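Local atomic coordinates of B12-binding domain-containing protein (Kitasatospora setae, PDB entry 6WTE), a protein that binds cobalamin and a [4Fe-4S] cluster and, as the radical S-adenosylmethionine methylase TsrM, probably methylates tryptophan by a non-radical route. Residues M111-V116 with E458-F463; P81-H86 with V116-I121; N283-I288 with D320-A325. All coordinates share one frame; numbering follows the deposited sequence.

Contact 1: residues M111-V116 with E458-F463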
ATOM      1  N   MET A 111     -10.063   5.919   4.066  1.00  9.92           N
ATOM      2  CA  MET A 111     -10.915   6.674   4.973  1.00 11.05           C
ATOM      3  C   MET A 111     -10.876   8.146   4.574  1.00  9.86           C
ATOM      4  O   MET A 111     -10.507   9.001   5.389  1.00 11.31           O
ATOM      5  CB  MET A 111     -10.449   6.479   6.418  1.00 10.57           C
ATOM      6  CG  MET A 111      -8.923   6.572   6.553  1.00  9.93           C
ATOM      7  SD  MET A 111      -8.296   6.370   8.229  1.00 13.32           S
ATOM      8  CE  MET A 111      -9.232   7.618   9.120  1.00 13.02           C
ATOM      9  N   PRO A 112     -11.267   8.483   3.342  1.00  9.77           N
ATOM     10  CA  PRO A 112     -11.000   9.843   2.851  1.00 11.64           C
ATOM     11  C   PRO A 112     -11.904  10.896   3.453  1.00 11.12           C
ATOM     12  O   PRO A 112     -11.458  12.037   3.609  1.00 11.47           O
ATOM     13  CB  PRO A 112     -11.205   9.714   1.336  1.00 12.20           C
ATOM     14  CG  PRO A 112     -12.236   8.632   1.220  1.00  9.89           C
ATOM     15  CD  PRO A 112     -11.945   7.657   2.328  1.00 10.59           C
ATOM     16  N   PHE A 113     -13.160  10.572   3.780  1.00 10.14           N
ATOM     17  CA  PHE A 113     -14.019  11.571   4.412  1.00 10.39           C
ATOM     18  C   PHE A 113     -13.530  11.898   5.818  1.00 10.55           C
ATOM     19  O   PHE A 113     -13.483  13.071   6.207  1.00 11.70           O
ATOM     20  CB  PHE A 113     -15.472  11.080   4.460  1.00 10.51           C
ATOM     21  CG  PHE A 113     -16.133  10.981   3.115  1.00 10.45           C
ATOM     22  CD1 PHE A 113     -15.881   9.905   2.283  1.00 11.67           C
ATOM     23  CD2 PHE A 113     -17.017  11.959   2.690  1.00 11.11           C
ATOM     24  CE1 PHE A 113     -16.502   9.805   1.044  1.00 12.62           C
ATOM     25  CE2 PHE A 113     -17.640  11.864   1.455  1.00 13.32           C
ATOM     26  CZ  PHE A 113     -17.380  10.788   0.633  1.00 12.54           C
ATOM     27  N   ALA A 114     -13.178  10.871   6.595  1.00 10.88           N
ATOM     28  CA  ALA A 114     -12.639  11.103   7.929  1.00 12.38           C
ATOM     29  C   ALA A 114     -11.377  11.947   7.868  1.00 10.72           C
ATOM     30  O   ALA A 114     -11.172  12.834   8.700  1.00 10.96           O
ATOM     31  CB  ALA A 114     -12.353   9.772   8.625  1.00 10.77           C
ATOM     32  N   LEU A 115     -10.513  11.684   6.886  1.00 13.38           N
ATOM     33  CA  LEU A 115      -9.247  12.398   6.836  1.00 10.56           C
ATOM     34  C   LEU A 115      -9.421  13.827   6.339  1.00 12.46           C
ATOM     35  O   LEU A 115      -8.731  14.731   6.820  1.00 12.32           O
ATOM     36  CB  LEU A 115      -8.247  11.629   5.970  1.00 10.90           C
ATOM     37  CG  LEU A 115      -7.739  10.366   6.669  1.00 10.79           C
ATOM     38  CD1 LEU A 115      -6.682   9.655   5.824  1.00 12.38           C
ATOM     39  CD2 LEU A 115      -7.184  10.717   8.042  1.00 12.31           C
ATOM     40  N   VAL A 116     -10.329  14.063   5.384  1.00 11.94           N
ATOM     41  CA  VAL A 116     -10.609  15.441   4.990  1.00 10.67           C
ATOM     42  C   VAL A 116     -11.021  16.256   6.211  1.00 13.47           C
ATOM     43  O   VAL A 116     -10.529  17.368   6.437  1.00 12.58           O
ATOM     44  CB  VAL A 116     -11.688  15.499   3.892  1.00 11.75           C
ATOM     45  CG1 VAL A 116     -12.215  16.917   3.768  1.00 11.58           C
ATOM     46  CG2 VAL A 116     -11.129  15.064   2.545  1.00 10.39           C
ATOM     47  N   GLU A 458     -18.046   9.760   9.985  1.00 13.72           N
ATOM     48  CA  GLU A 458     -18.270   9.040  11.236  1.00 12.89           C
ATOM     49  C   GLU A 458     -18.000   7.554  11.070  1.00 12.11           C
ATOM     50  O   GLU A 458     -17.365   6.935  11.929  1.00 13.66           O
ATOM     51  CB  GLU A 458     -19.698   9.252  11.749  1.00 15.17           C
ATOM     52  CG  GLU A 458     -19.945   8.501  13.051  1.00 20.23           C
ATOM     53  CD  GLU A 458     -21.365   8.632  13.571  1.00 21.19           C
ATOM     54  OE1 GLU A 458     -22.215   9.221  12.871  1.00 21.65           O
ATOM     55  OE2 GLU A 458     -21.620   8.139  14.685  1.00 20.90           O
ATOM     56  N   TYR A 459     -18.481   6.963   9.975  1.00 11.80           N
ATOM     57  CA  TYR A 459     -18.268   5.533   9.757  1.00 12.21           C
ATOM     58  C   TYR A 459     -16.787   5.208   9.611  1.00 14.05           C
ATOM     59  O   TYR A 459     -16.322   4.154  10.064  1.00 12.85           O
ATOM     60  CB  TYR A 459     -19.041   5.060   8.523  1.00 11.29           C
ATOM     61  CG  TYR A 459     -18.765   3.608   8.211  1.00 15.98           C
ATOM     62  CD1 TYR A 459     -19.190   2.617   9.081  1.00 12.27           C
ATOM     63  CD2 TYR A 459     -18.056   3.228   7.070  1.00 11.33           C
ATOM     64  CE1 TYR A 459     -18.940   1.290   8.831  1.00 12.41           C
ATOM     65  CE2 TYR A 459     -17.797   1.886   6.809  1.00 13.43           C
ATOM     66  CZ  TYR A 459     -18.237   0.926   7.699  1.00 13.02           C
ATOM     67  OH  TYR A 459     -17.996  -0.412   7.466  1.00 12.71           O
ATOM     68  N   GLU A 460     -16.027   6.107   8.986  1.00 10.95           N
ATOM     69  CA  GLU A 460     -14.621   5.818   8.725  1.00 12.13           C
ATOM     70  C   GLU A 460     -13.758   6.069   9.954  1.00 11.13           C
ATOM     71  O   GLU A 460     -12.841   5.289  10.238  1.00 11.80           O
ATOM     72  CB  GLU A 460     -14.133   6.650   7.537  1.00 11.14           C
ATOM     73  CG  GLU A 460     -14.830   6.304   6.231  1.00 10.34           C
ATOM     74  CD  GLU A 460     -14.558   7.311   5.134  1.00 11.39           C
ATOM     75  OE1 GLU A 460     -13.750   8.235   5.359  1.00 11.81           O
ATOM     76  OE2 GLU A 460     -15.154   7.183   4.047  1.00 11.18           O
ATOM     77  N   ARG A 461     -14.036   7.139  10.701  1.00 13.40           N
ATOM     78  CA  ARG A 461     -13.112   7.537  11.759  1.00 14.98           C
ATOM     79  C   ARG A 461     -13.119   6.558  12.927  1.00 12.61           C
ATOM     80  O   ARG A 461     -12.117   6.453  13.640  1.00 13.90           O
ATOM     81  CB  ARG A 461     -13.436   8.955  12.238  1.00 15.28           C
ATOM     82  CG  ARG A 461     -14.713   9.069  13.061  1.00 15.85           C
ATOM     83  CD  ARG A 461     -15.188  10.521  13.146  1.00 18.78           C
ATOM     84  NE  ARG A 461     -16.377  10.621  13.985  1.00 20.01           N
ATOM     85  CZ  ARG A 461     -17.400  11.442  13.760  1.00 22.42           C
ATOM     86  NH1 ARG A 461     -17.408  12.246  12.701  1.00 16.34           N
ATOM     87  NH2 ARG A 461     -18.430  11.444  14.597  1.00 24.45           N
ATOM     88  N   GLN A 462     -14.220   5.827  13.137  1.00 12.83           N
ATOM     89  CA  GLN A 462     -14.325   4.959  14.308  1.00 13.47           C
ATOM     90  C   GLN A 462     -13.310   3.825  14.276  1.00 13.50           C
ATOM     91  O   GLN A 462     -13.016   3.236  15.321  1.00 12.97           O
ATOM     92  CB  GLN A 462     -15.741   4.380  14.417  1.00 13.21           C
ATOM     93  CG  GLN A 462     -16.112   3.508  13.234  1.00 12.71           C
ATOM     94  CD  GLN A 462     -17.516   2.931  13.312  1.00 13.68           C
ATOM     95  OE1 GLN A 462     -18.083   2.774  14.388  1.00 16.05           O
ATOM     96  NE2 GLN A 462     -18.073   2.595  12.152  1.00 13.64           N
ATOM     97  N   PHE A 463     -12.775   3.497  13.109  1.00 12.27           N
ATOM     98  CA  PHE A 463     -11.772   2.446  13.049  1.00 12.90           C
ATOM     99  C   PHE A 463     -10.389   2.923  13.473  1.00 14.88           C
ATOM    100  O   PHE A 463      -9.488   2.092  13.637  1.00 13.36           O
ATOM    101  CB  PHE A 463     -11.732   1.858  11.640  1.00 14.96           C
ATOM    102  CG  PHE A 463     -12.962   1.073  11.289  1.00 13.00           C
ATOM    103  CD1 PHE A 463     -14.102   1.715  10.833  1.00 13.06           C
ATOM    104  CD2 PHE A 463     -12.986  -0.313  11.440  1.00 11.94           C
ATOM    105  CE1 PHE A 463     -15.238   1.008  10.522  1.00 11.10           C
ATOM    106  CE2 PHE A 463     -14.132  -1.043  11.130  1.00 14.36           C
ATOM    107  CZ  PHE A 463     -15.259  -0.385  10.666  1.00 12.84           C
TER
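Glu460 reaches the first turn of helix 112-119 with its carboxylate, and OE1 does most of the work. The straight bond is the one from Ala114 N to Glu460 OE1, 3.0 Å long with an angle of 169° at the hydrogen; it arrives on the anti side of the carboxylate, tilted out of its plane. Phe113 N is also close, 2.9 Å from Glu460 OE1, but its hydrogen is badly aimed and the bond is weak. The other oxygen, Glu460 OE2, lies 3.3 Å from Phe113 CD1, with ring and carboxylate planes steeply inclined, and takes a hydrogen bond from Tyr416 OH. Both carboxylate oxygens thus have partners at a buried spot. The root of the side chain is packed as well: Glu460 CB lies 3.8 Å from Ala114 CB and 3.9 Å from Met111 CB. From there the chain runs straight (chi2 168°), which carries the acid group up to the helix start. Beyond this shell, Phe113 also rests on Pro456 and Ala457 of the helix that bears Glu460. A carboxylate capping the first-turn N-H groups of a helix, with Met111 at the N-cap position, here joins the B12-binding region to the radical SAM core.

Contact 2: residues P81-H86 with V116-I121. With EDO (1,2-ethanediol), chain H.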
ATOM      1  N   PRO A  81       0.104   5.120  14.346  1.00 13.83           N
ATOM      2  CA  PRO A  81      -0.470   5.915  13.258  1.00 14.26           C
ATOM      3  C   PRO A  81       0.528   6.886  12.652  1.00 12.63           C
ATOM      4  O   PRO A  81       1.486   7.318  13.296  1.00 16.59           O
ATOM      5  CB  PRO A  81      -1.599   6.682  13.951  1.00 14.98           C
ATOM      6  CG  PRO A  81      -1.089   6.884  15.329  1.00 16.91           C
ATOM      7  CD  PRO A  81      -0.304   5.631  15.667  1.00 15.89           C
ATOM      8  N   PHE A  82       0.283   7.222  11.384  1.00 11.58           N
ATOM      9  CA  PHE A  82       0.983   8.309  10.715  1.00 14.57           C
ATOM     10  C   PHE A  82       0.125   9.552  10.510  1.00 13.61           C
ATOM     11  O   PHE A  82       0.679  10.620  10.233  1.00 13.37           O
ATOM     12  CB  PHE A  82       1.495   7.859   9.337  1.00 11.28           C
ATOM     13  CG  PHE A  82       2.508   6.747   9.385  1.00 13.37           C
ATOM     14  CD1 PHE A  82       3.715   6.919  10.043  1.00 20.95           C
ATOM     15  CD2 PHE A  82       2.267   5.548   8.736  1.00 13.15           C
ATOM     16  CE1 PHE A  82       4.656   5.900  10.075  1.00 22.72           C
ATOM     17  CE2 PHE A  82       3.205   4.526   8.761  1.00 17.39           C
ATOM     18  CZ  PHE A  82       4.396   4.703   9.434  1.00 18.94           C
ATOM     19  N   VAL A  83      -1.202   9.448  10.638  1.00 14.48           N
ATOM     20  CA  VAL A  83      -2.055  10.570  10.245  1.00 12.75           C
ATOM     21  C   VAL A  83      -1.886  11.766  11.177  1.00 13.21           C
ATOM     22  O   VAL A  83      -2.130  12.907  10.769  1.00 13.85           O
ATOM     23  CB  VAL A  83      -3.532  10.133  10.170  1.00 12.74           C
ATOM     24  CG1 VAL A  83      -3.714   9.028   9.137  1.00 12.85           C
ATOM     25  CG2 VAL A  83      -4.027   9.688  11.537  1.00 15.43           C
ATOM     26  N   GLY A  84      -1.479  11.545  12.430  1.00 14.84           N
ATOM     27  CA  GLY A  84      -1.194  12.672  13.304  1.00 15.35           C
ATOM     28  C   GLY A  84       0.001  13.474  12.825  1.00 16.83           C
ATOM     29  O   GLY A  84      -0.022  14.710  12.829  1.00 15.95           O
ATOM     30  N   GLU A  85       1.060  12.781  12.400  1.00 16.26           N
ATOM     31  CA  GLU A  85       2.203  13.457  11.797  1.00 13.14           C
ATOM     32  C   GLU A  85       1.825  14.124  10.483  1.00 14.11           C
ATOM     33  O   GLU A  85       2.323  15.213  10.172  1.00 16.23           O
ATOM     34  CB  GLU A  85       3.342  12.461  11.572  1.00 17.47           C
ATOM     35  CG  GLU A  85       3.946  11.912  12.848  1.00 19.99           C
ATOM     36  CD  GLU A  85       5.015  10.875  12.573  1.00 24.13           C
ATOM     37  OE1 GLU A  85       4.666   9.767  12.113  1.00 24.41           O
ATOM     38  OE2 GLU A  85       6.204  11.178  12.787  1.00 32.95           O
ATOM     39  N   HIS A  86       0.962  13.481   9.688  1.00 12.01           N
ATOM     40  CA  HIS A  86       0.498  14.113   8.457  1.00 11.83           C
ATOM     41  C   HIS A  86      -0.259  15.397   8.763  1.00 12.78           C
ATOM     42  O   HIS A  86      -0.086  16.408   8.074  1.00 14.65           O
ATOM     43  CB  HIS A  86      -0.400  13.172   7.661  1.00 13.16           C
ATOM     44  CG  HIS A  86       0.289  11.947   7.147  1.00 13.96           C
ATOM     45  ND1 HIS A  86       1.635  11.909   6.855  1.00 11.90           N
ATOM     46  CD2 HIS A  86      -0.191  10.711   6.869  1.00 14.28           C
ATOM     47  CE1 HIS A  86       1.955  10.704   6.417  1.00 13.42           C
ATOM     48  NE2 HIS A  86       0.863   9.957   6.415  1.00 13.89           N
ATOM     49  N   VAL A 116     -10.329  14.063   5.384  1.00 11.94           N
ATOM     50  CA  VAL A 116     -10.609  15.441   4.990  1.00 10.67           C
ATOM     51  C   VAL A 116     -11.021  16.256   6.211  1.00 13.47           C
ATOM     52  O   VAL A 116     -10.529  17.368   6.437  1.00 12.58           O
ATOM     53  CB  VAL A 116     -11.688  15.499   3.892  1.00 11.75           C
ATOM     54  CG1 VAL A 116     -12.215  16.917   3.768  1.00 11.58           C
ATOM     55  CG2 VAL A 116     -11.129  15.064   2.545  1.00 10.39           C
ATOM     56  N   GLU A 117     -11.903  15.691   7.043  1.00 12.97           N
ATOM     57  CA  GLU A 117     -12.369  16.417   8.220  1.00 13.35           C
ATOM     58  C   GLU A 117     -11.288  16.500   9.293  1.00 12.99           C
ATOM     59  O   GLU A 117     -11.113  17.551   9.923  1.00 12.37           O
ATOM     60  CB  GLU A 117     -13.644  15.760   8.762  1.00 11.51           C
ATOM     61  CG  GLU A 117     -14.772  15.698   7.729  1.00 12.95           C
ATOM     62  CD  GLU A 117     -16.116  15.317   8.326  1.00 14.52           C
ATOM     63  OE1 GLU A 117     -16.188  15.124   9.556  1.00 14.31           O
ATOM     64  OE2 GLU A 117     -17.095  15.188   7.558  1.00 13.98           O
ATOM     65  N   TYR A 118     -10.546  15.408   9.508  1.00 11.58           N
ATOM     66  CA  TYR A 118      -9.483  15.402  10.512  1.00 12.13           C
ATOM     67  C   TYR A 118      -8.378  16.392  10.157  1.00 13.08           C
ATOM     68  O   TYR A 118      -7.897  17.141  11.014  1.00 14.49           O
ATOM     69  CB  TYR A 118      -8.913  13.986  10.641  1.00 12.42           C
ATOM     70  CG  TYR A 118      -7.729  13.826  11.568  1.00 11.63           C
ATOM     71  CD1 TYR A 118      -7.873  13.935  12.947  1.00 11.99           C
ATOM     72  CD2 TYR A 118      -6.469  13.526  11.066  1.00 12.78           C
ATOM     73  CE1 TYR A 118      -6.790  13.762  13.795  1.00 14.81           C
ATOM     74  CE2 TYR A 118      -5.376  13.352  11.908  1.00 12.71           C
ATOM     75  CZ  TYR A 118      -5.544  13.470  13.265  1.00 16.27           C
ATOM     76  OH  TYR A 118      -4.460  13.295  14.092  1.00 18.92           O
ATOM     77  N   PHE A 119      -7.951  16.395   8.892  1.00 11.63           N
ATOM     78  CA  PHE A 119      -6.895  17.311   8.462  1.00 13.18           C
ATOM     79  C   PHE A 119      -7.381  18.747   8.357  1.00 16.07           C
ATOM     80  O   PHE A 119      -6.556  19.670   8.341  1.00 13.88           O
ATOM     81  CB  PHE A 119      -6.334  16.884   7.107  1.00 14.59           C
ATOM     82  CG  PHE A 119      -5.570  15.586   7.129  1.00 11.64           C
ATOM     83  CD1 PHE A 119      -4.882  15.174   8.259  1.00 11.93           C
ATOM     84  CD2 PHE A 119      -5.521  14.796   5.997  1.00 10.65           C
ATOM     85  CE1 PHE A 119      -4.165  13.978   8.259  1.00 10.97           C
ATOM     86  CE2 PHE A 119      -4.817  13.610   5.990  1.00 13.37           C
ATOM     87  CZ  PHE A 119      -4.139  13.201   7.128  1.00 12.72           C
ATOM     88  N   GLY A 120      -8.691  18.955   8.263  1.00 12.91           N
ATOM     89  CA  GLY A 120      -9.220  20.297   8.115  1.00 13.96           C
ATOM     90  C   GLY A 120      -8.964  20.910   6.760  1.00 17.42           C
ATOM     91  O   GLY A 120      -8.744  22.123   6.667  1.00 16.22           O
ATOM     92  N   ILE A 121      -8.980  20.107   5.702  1.00 13.02           N
ATOM     93  CA  ILE A 121      -8.621  20.566   4.368  1.00 11.41           C
ATOM     94  C   ILE A 121      -9.884  20.694   3.524  1.00 13.99           C
ATOM     95  O   ILE A 121     -10.953  20.198   3.876  1.00 11.81           O
ATOM     96  CB  ILE A 121      -7.586  19.644   3.691  1.00 14.60           C
ATOM     97  CG1 ILE A 121      -8.133  18.215   3.542  1.00 12.30           C
ATOM     98  CG2 ILE A 121      -6.288  19.659   4.474  1.00 15.60           C
ATOM     99  CD1 ILE A 121      -7.164  17.233   2.839  1.00 10.93           C
TER
HETATM  100  C1  EDO H 806       7.571   8.331  10.368  1.00 22.48           C
HETATM  101  O1  EDO H 806       6.470   9.225  10.175  1.00 27.86           O
HETATM  102  C2  EDO H 806       8.577   8.973  11.315  1.00 33.88           C
HETATM  103  O2  EDO H 806       7.887   9.472  12.467  1.00 37.02           O
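One backbone oxygen, Val83 O, faces the edges of two aromatic rings at once, lying near the plane of each. It is 3.5 Å from Tyr118 CE2 and 3.4 Å from Phe119 CE1, although no hydrogen bond crosses between the segments. The neighbouring rings leave helix 112-119 by different routes: Tyr118 starts with CG anti to its backbone N (chi1 176°), whereas in Phe119 CG lies anti to the carbonyl carbon (chi1 -68°), and the two still converge on the same carbonyl. Around that point the packing is apolar. Val83 CG2 comes obliquely to within 3.9 Å of Tyr118 CE2, and His86 CB lies 3.8 Å from Phe119 CZ. The phenol meets the start of helix 83-96 with its edge, Tyr118 OH lying 3.4 Å from Gly84 CA. Just beyond Phe119 the helix closes in a Schellman motif, with Gly120 at positive phi and Ile121 N bonded back to Val116 O.

On helix 83-96, Glu85 leaves the backbone away from helix 112-119 and holds an ethanediol, probably from the crystallisation liquor: EDO O1 donates to Glu85 OE1 over 2.7 Å, while the approach of EDO O2 to Glu85 OE2 is too short to be trusted. Shortening Glu85 to an alanine is likely to cost the diol the acceptor of its O1 and Lys12 its long, weak ionic partner. Inward, His86 NE2 bonds the carbonyl of the cobalamin-binding Asn70, placing this helix in the second shell of the cofactor. Chemically, the partly positive ring-edge C-H groups are probably weakly attractive to Val83 O, so the two helices of the B12-binding domain seem to meet by apolar packing with a small polar contribution.

Contact 3: residues N283-I288 with D320-A325; sequences NLLREI and DLLAAA
Leu285 and Leu321 cross obliquely between segments 283-288 and 320-325, whose axes approach to 8.8 Å and run in roughly the same direction, 34° apart. Leu285 divides its branches between partners: CD1 lies 3.9 Å from Leu321 CB and 3.7 Å from Leu322 CD2, while CD2 turns to the methyl of Ala325, with 3.8 Å between Leu285 CD2 and Ala325 CB. The fork is placed by a first torsion that sets CG anti to the carbonyl carbon (chi1 -63°). Leu322 starts out away from helix 278-294, yet its CD2 methyl swings back to meet Leu285. One turn on, Ile288 brings its CG2 branch over Ala325, 4.0 Å from Ala325 CB and 3.8 Å from Ala325 O. The small alanine suits this end, where the backbones come nearest each other.

At the solvent-facing border, Arg286 crosses Leu321 at a slant. Arg286 CG lies 3.7 Å from Leu321 CD2, and the chain, extended from CG to NE, carries the guanidinium on until Leu321 CD1 sits over one of its faces, displaced toward the rim. The charged end then finds Glu317, one turn before Leu321, in a salt bridge through NH2; NH1 adds a weak bond to Asn283 OD1.

Helix 278-294 follows strand 266-269 and leads into strand 304-309, and helix 316-325 links that strand to 327-335. All three strands are parallel, so the pair are successive helices on the outside of the barrel-like radical SAM core. With no hydrogen bond between the two segments, their cohesion rests on buried methyl contacts, and the arginine contributes its aliphatic stem to that packing while its charge is met by Glu317 at the exposed border.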
ATOM      1  N   ASN A 283       0.979 -10.043 -21.895  1.00 15.41           N
ATOM      2  CA  ASN A 283       1.288  -9.160 -23.017  1.00 16.11           C
ATOM      3  C   ASN A 283       2.389  -8.169 -22.655  1.00 14.98           C
ATOM      4  O   ASN A 283       3.247  -7.842 -23.489  1.00 14.42           O
ATOM      5  CB  ASN A 283       0.030  -8.406 -23.458  1.00 15.84           C
ATOM      6  CG  ASN A 283      -0.914  -9.266 -24.267  1.00 17.51           C
ATOM      7  OD1 ASN A 283      -0.506 -10.256 -24.872  1.00 22.01           O
ATOM      8  ND2 ASN A 283      -2.189  -8.887 -24.288  1.00 20.63           N
ATOM      9  N   LEU A 284       2.377  -7.675 -21.416  1.00 14.06           N
ATOM     10  CA  LEU A 284       3.424  -6.765 -20.966  1.00 11.92           C
ATOM     11  C   LEU A 284       4.790  -7.444 -20.992  1.00 12.05           C
ATOM     12  O   LEU A 284       5.772  -6.875 -21.484  1.00 12.26           O
ATOM     13  CB  LEU A 284       3.110  -6.272 -19.559  1.00 14.70           C
ATOM     14  CG  LEU A 284       4.101  -5.214 -19.073  1.00 16.05           C
ATOM     15  CD1 LEU A 284       3.841  -3.917 -19.815  1.00 17.10           C
ATOM     16  CD2 LEU A 284       3.977  -5.023 -17.573  1.00 16.70           C
ATOM     17  N   LEU A 285       4.873  -8.661 -20.439  1.00 12.57           N
ATOM     18  CA  LEU A 285       6.143  -9.376 -20.415  1.00 13.51           C
ATOM     19  C   LEU A 285       6.631  -9.668 -21.829  1.00 14.94           C
ATOM     20  O   LEU A 285       7.821  -9.512 -22.129  1.00 13.38           O
ATOM     21  CB  LEU A 285       5.999 -10.665 -19.608  1.00 14.99           C
ATOM     22  CG  LEU A 285       5.651 -10.428 -18.134  1.00 15.17           C
ATOM     23  CD1 LEU A 285       5.300 -11.746 -17.449  1.00 14.68           C
ATOM     24  CD2 LEU A 285       6.794  -9.728 -17.410  1.00 14.22           C
ATOM     25  N   ARG A 286       5.715 -10.059 -22.718  1.00 15.29           N
ATOM     26  CA  ARG A 286       6.082 -10.296 -24.110  1.00 13.90           C
ATOM     27  C   ARG A 286       6.697  -9.051 -24.742  1.00 15.65           C
ATOM     28  O   ARG A 286       7.677  -9.148 -25.488  1.00 16.49           O
ATOM     29  CB  ARG A 286       4.858 -10.751 -24.907  1.00 14.06           C
ATOM     30  CG  ARG A 286       4.355 -12.151 -24.555  1.00 18.21           C
ATOM     31  CD  ARG A 286       3.225 -12.587 -25.482  1.00 20.85           C
ATOM     32  NE  ARG A 286       2.667 -13.876 -25.077  1.00 27.55           N
ATOM     33  CZ  ARG A 286       1.495 -14.026 -24.470  1.00 24.61           C
ATOM     34  NH1 ARG A 286       0.735 -12.967 -24.208  1.00 23.84           N
ATOM     35  NH2 ARG A 286       1.075 -15.238 -24.133  1.00 32.57           N
ATOM     36  N   GLU A 287       6.128  -7.873 -24.470  1.00 13.34           N
ATOM     37  CA  GLU A 287       6.691  -6.648 -25.032  1.00 15.18           C
ATOM     38  C   GLU A 287       8.062  -6.342 -24.440  1.00 14.24           C
ATOM     39  O   GLU A 287       8.967  -5.899 -25.159  1.00 14.76           O
ATOM     40  CB  GLU A 287       5.726  -5.480 -24.819  1.00 14.51           C
ATOM     41  CG  GLU A 287       6.265  -4.133 -25.281  1.00 15.64           C
ATOM     42  CD  GLU A 287       6.536  -4.078 -26.773  1.00 20.40           C
ATOM     43  OE1 GLU A 287       6.069  -4.971 -27.518  1.00 22.27           O
ATOM     44  OE2 GLU A 287       7.221  -3.127 -27.207  1.00 21.52           O
ATOM     45  N   ILE A 288       8.242  -6.581 -23.138  1.00 13.04           N
ATOM     46  CA  ILE A 288       9.550  -6.373 -22.521  1.00 13.67           C
ATOM     47  C   ILE A 288      10.588  -7.271 -23.179  1.00 13.39           C
ATOM     48  O   ILE A 288      11.699  -6.839 -23.515  1.00 13.67           O
ATOM     49  CB  ILE A 288       9.483  -6.627 -21.007  1.00 12.53           C
ATOM     50  CG1 ILE A 288       8.587  -5.593 -20.317  1.00 12.18           C
ATOM     51  CG2 ILE A 288      10.880  -6.598 -20.412  1.00 14.25           C
ATOM     52  CD1 ILE A 288       8.363  -5.909 -18.854  1.00 11.80           C
ATOM     53  N   ASP A 320       7.862 -18.799 -17.698  1.00 15.63           N
ATOM     54  CA  ASP A 320       8.832 -18.617 -18.779  1.00 14.23           C
ATOM     55  C   ASP A 320       8.911 -17.158 -19.208  1.00 13.61           C
ATOM     56  O   ASP A 320       9.997 -16.645 -19.500  1.00 14.79           O
ATOM     57  CB  ASP A 320       8.471 -19.493 -19.977  1.00 16.74           C
ATOM     58  CG  ASP A 320       8.719 -20.968 -19.725  1.00 17.18           C
ATOM     59  OD1 ASP A 320       9.525 -21.305 -18.833  1.00 20.52           O
ATOM     60  OD2 ASP A 320       8.113 -21.789 -20.435  1.00 22.77           O
ATOM     61  N   LEU A 321       7.766 -16.473 -19.257  1.00 13.98           N
ATOM     62  CA  LEU A 321       7.768 -15.065 -19.638  1.00 13.51           C
ATOM     63  C   LEU A 321       8.443 -14.207 -18.576  1.00 14.28           C
ATOM     64  O   LEU A 321       9.238 -13.319 -18.903  1.00 13.60           O
ATOM     65  CB  LEU A 321       6.337 -14.596 -19.886  1.00 14.73           C
ATOM     66  CG  LEU A 321       5.723 -15.011 -21.223  1.00 13.58           C
ATOM     67  CD1 LEU A 321       4.246 -14.655 -21.255  1.00 14.77           C
ATOM     68  CD2 LEU A 321       6.461 -14.345 -22.381  1.00 14.86           C
ATOM     69  N   LEU A 322       8.156 -14.468 -17.299  1.00 12.68           N
ATOM     70  CA  LEU A 322       8.845 -13.756 -16.227  1.00 12.54           C
ATOM     71  C   LEU A 322      10.354 -13.940 -16.328  1.00 13.02           C
ATOM     72  O   LEU A 322      11.117 -12.971 -16.232  1.00 13.45           O
ATOM     73  CB  LEU A 322       8.339 -14.239 -14.871  1.00 12.51           C
ATOM     74  CG  LEU A 322       6.940 -13.794 -14.451  1.00 11.15           C
ATOM     75  CD1 LEU A 322       6.536 -14.596 -13.229  1.00 12.58           C
ATOM     76  CD2 LEU A 322       6.917 -12.294 -14.146  1.00 12.51           C
ATOM     77  N   ALA A 323      10.808 -15.181 -16.520  1.00 12.85           N
ATOM     78  CA  ALA A 323      12.245 -15.416 -16.605  1.00 13.01           C
ATOM     79  C   ALA A 323      12.853 -14.656 -17.775  1.00 13.71           C
ATOM     80  O   ALA A 323      13.892 -14.005 -17.627  1.00 13.45           O
ATOM     81  CB  ALA A 323      12.533 -16.914 -16.724  1.00 16.71           C
ATOM     82  N   ALA A 324      12.198 -14.694 -18.937  1.00 13.45           N
ATOM     83  CA  ALA A 324      12.767 -14.070 -20.123  1.00 14.51           C
ATOM     84  C   ALA A 324      12.788 -12.554 -20.003  1.00 16.07           C
ATOM     85  O   ALA A 324      13.664 -11.901 -20.582  1.00 16.67           O
ATOM     86  CB  ALA A 324      11.982 -14.492 -21.365  1.00 17.04           C
ATOM     87  N   ALA A 325      11.843 -11.987 -19.254  1.00 12.69           N
ATOM     88  CA  ALA A 325      11.735 -10.538 -19.104  1.00 14.80           C
ATOM     89  C   ALA A 325      12.721  -9.958 -18.099  1.00 17.30           C
ATOM     90  O   ALA A 325      12.919  -8.739 -18.083  1.00 15.47           O
ATOM     91  CB  ALA A 325      10.308 -10.157 -18.689  1.00 15.28           C
TER

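In the fold
Contacts 1 and 2 are neighbours, with centres 10 Å apart; they share Val116 and helix 112-119, and touch where Leu115 CD2 lies 4.0 Å from Val83 CG1. This helix therefore meets the radical SAM core at its start and helix 83-96 near its end. Both contacts lie near the cobalamin: the side chain of Met111 is about 7 Å from it and that of Val83 about 8 Å, and each lies about 4 Å from the side chain of the cobalamin-binding Thr71. Contact 3 belongs to the radical SAM core alone, across the chain's centre, its own centre about 41 Å from those of the other two and away from the known sites.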